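Local coordinates for protein probable oxidoreductase (Pseudomonas aeruginosa, PDB 4B7C) that is probably an NADP-dependent oxidoreductase of the medium-chain dehydrogenase/reductase family, although its natural substrate is not established, at residues T233-I238 and A242-C247. Sequence-based numbering, arbitrary orientation.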
loop_
_atom_site.group_PDB
_atom_site.type_symbol
_atom_site.label_atom_id
_atom_site.label_comp_id
_atom_site.label_asym_id
_atom_site.label_seq_id
_atom_site.Cartn_x
_atom_site.Cartn_y
_atom_site.Cartn_z
ATOM N N THR B 233 -9.880 6.496 -8.131
ATOM C CA THR B 233 -11.237 6.874 -7.730
ATOM C C THR B 233 -11.752 6.001 -6.601
ATOM O O THR B 233 -12.398 6.478 -5.668
ATOM C CB THR B 233 -12.221 6.805 -8.918
ATOM O OG1 THR B 233 -11.752 7.655 -9.968
ATOM C CG2 THR B 233 -13.615 7.255 -8.499
ATOM N N VAL B 234 -11.468 4.708 -6.673
ATOM C CA VAL B 234 -11.880 3.787 -5.619
ATOM C C VAL B 234 -11.257 4.161 -4.269
ATOM O O VAL B 234 -11.894 4.050 -3.219
ATOM C CB VAL B 234 -11.533 2.332 -6.002
ATOM C CG1 VAL B 234 -11.769 1.402 -4.826
ATOM C CG2 VAL B 234 -12.354 1.913 -7.217
ATOM N N LEU B 235 -10.008 4.606 -4.313
ATOM C CA LEU B 235 -9.280 5.043 -3.100
ATOM C C LEU B 235 -10.003 6.141 -2.321
ATOM O O LEU B 235 -9.910 6.194 -1.099
ATOM C CB LEU B 235 -7.871 5.528 -3.461
ATOM C CG LEU B 235 -6.823 4.413 -3.608
ATOM C CD1 LEU B 235 -5.601 4.866 -4.376
ATOM C CD2 LEU B 235 -6.433 3.898 -2.228
ATOM N N THR B 236 -10.754 6.993 -3.016
ATOM C CA THR B 236 -11.525 8.055 -2.339
ATOM C C THR B 236 -12.691 7.510 -1.510
ATOM O O THR B 236 -13.248 8.227 -0.678
ATOM C CB THR B 236 -12.076 9.098 -3.331
ATOM O OG1 THR B 236 -13.095 8.510 -4.153
ATOM C CG2 THR B 236 -10.956 9.624 -4.208
ATOM N N ARG B 237 -13.047 6.243 -1.717
ATOM C CA ARG B 237 -14.240 5.657 -1.082
ATOM C C ARG B 237 -13.972 4.470 -0.173
ATOM O O ARG B 237 -14.911 3.831 0.319
ATOM C CB ARG B 237 -15.251 5.265 -2.162
ATOM C CG ARG B 237 -15.743 6.479 -2.935
ATOM C CD ARG B 237 -16.339 7.587 -2.020
ATOM N NE ARG B 237 -17.137 8.344 -2.934
ATOM C CZ ARG B 237 -18.380 8.060 -3.292
ATOM N NH1 ARG B 237 -19.058 7.058 -2.732
ATOM N NH2 ARG B 237 -18.938 8.832 -4.205
ATOM N N ILE B 238 -12.696 4.173 0.065
ATOM C CA ILE B 238 -12.357 3.047 0.935
ATOM C C ILE B 238 -12.728 3.343 2.377
ATOM O O ILE B 238 -12.711 4.497 2.825
ATOM C CB ILE B 238 -10.867 2.618 0.845
ATOM C CG1 ILE B 238 -9.915 3.753 1.212
ATOM C CG2 ILE B 238 -10.512 2.140 -0.559
ATOM C CD1 ILE B 238 -8.473 3.311 1.353
ATOM N N ALA B 242 -9.534 -0.743 5.323
ATOM C CA ALA B 242 -9.741 -1.374 4.035
ATOM C C ALA B 242 -8.500 -2.137 3.604
ATOM O O ALA B 242 -7.376 -1.794 3.990
ATOM C CB ALA B 242 -10.070 -0.331 2.988
ATOM N N ARG B 243 -8.715 -3.149 2.775
ATOM C CA ARG B 243 -7.626 -3.890 2.137
ATOM C C ARG B 243 -7.756 -3.769 0.642
ATOM O O ARG B 243 -8.807 -4.066 0.068
ATOM C CB ARG B 243 -7.642 -5.358 2.535
ATOM C CG ARG B 243 -7.199 -5.612 3.963
ATOM C CD ARG B 243 -8.333 -5.389 4.959
ATOM N NE ARG B 243 -9.368 -6.379 4.902
ATOM C CZ ARG B 243 -10.651 -6.173 5.177
ATOM N NH1 ARG B 243 -11.177 -4.982 5.504
ATOM N NH2 ARG B 243 -11.425 -7.221 5.102
ATOM N N ILE B 244 -6.682 -3.318 0.019
ATOM C CA ILE B 244 -6.576 -3.256 -1.422
ATOM C C ILE B 244 -5.585 -4.311 -1.882
ATOM O O ILE B 244 -4.413 -4.296 -1.477
ATOM C CB ILE B 244 -6.097 -1.884 -1.915
ATOM C CG1 ILE B 244 -7.102 -0.800 -1.498
ATOM C CG2 ILE B 244 -5.907 -1.890 -3.424
ATOM C CD1 ILE B 244 -6.768 0.570 -2.045
ATOM N N VAL B 245 -6.052 -5.240 -2.714
ATOM C CA VAL B 245 -5.168 -6.255 -3.267
ATOM C C VAL B 245 -4.884 -5.958 -4.723
ATOM O O VAL B 245 -5.802 -5.802 -5.537
ATOM C CB VAL B 245 -5.710 -7.691 -3.059
ATOM C CG1 VAL B 245 -7.113 -7.839 -3.591
ATOM C CG2 VAL B 245 -4.775 -8.699 -3.706
ATOM N N LEU B 246 -3.595 -5.855 -5.039
ATOM C CA LEU B 246 -3.140 -5.585 -6.391
ATOM C C LEU B 246 -2.735 -6.891 -7.080
ATOM O O LEU B 246 -1.793 -7.573 -6.648
ATOM C CB LEU B 246 -1.939 -4.636 -6.399
ATOM C CG LEU B 246 -2.105 -3.309 -5.670
ATOM C CD1 LEU B 246 -0.792 -2.530 -5.784
ATOM C CD2 LEU B 246 -3.282 -2.514 -6.226
ATOM N N CYS B 247 -3.451 -7.222 -8.149
ATOM C CA CYS B 247 -3.180 -8.428 -8.946
ATOM C C CYS B 247 -2.685 -8.115 -10.340
ATOM O O CYS B 247 -2.077 -8.958 -10.989
ATOM C CB CYS B 247 -4.440 -9.262 -9.076
ATOM S SG CYS B 247 -4.896 -10.032 -7.535
#
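Leu235, on helix 228-235, and Ile244, on strand 242-246, meet methyl to methyl, with Leu235 CD2 only 3.3 Å from Ile244 CD1. This is tighter than ordinary van der Waals contact, and the two side chains cross at about a right angle. Ile244 reaches out fully extended: CG1 stands anti to the carbonyl carbon and chi2 is -175°, which carries CD1 off the sheet to the helix, where Leu235 CG also lies 4.1 Å from it. A second, looser approach brings Ile238 CG2 to 4.3 Å from the same Ile244 CD1. Further along, Ile238 CB lies 3.7 Å from Ala242 CB, the two residues bracketing the short 239-241 connection.

All four touching residues are buried, and the contact between the segments is wholly apolar. Within 233-238, Thr233 O accepts from both Thr236 N and Thr236 OG1, the hydroxyl oxygen lying in the carbonyl plane, with Thr236 OG1 2.6 Å from Thr233 O. The CB of Arg243 is directed away from 233-238, and its NH2 forms a salt bridge with Glu151 OE1, while Val245 packs on helix 132-145.

Strand 242-246 runs parallel between strands 219-224 and 274-277, and helix 228-235 covers one face of the sheet. Strand 219-224, this helix and strand 242-246 thus form a beta-alpha-beta crossover of the Rossmann fold, the nucleotide-binding domain of medium-chain dehydrogenases.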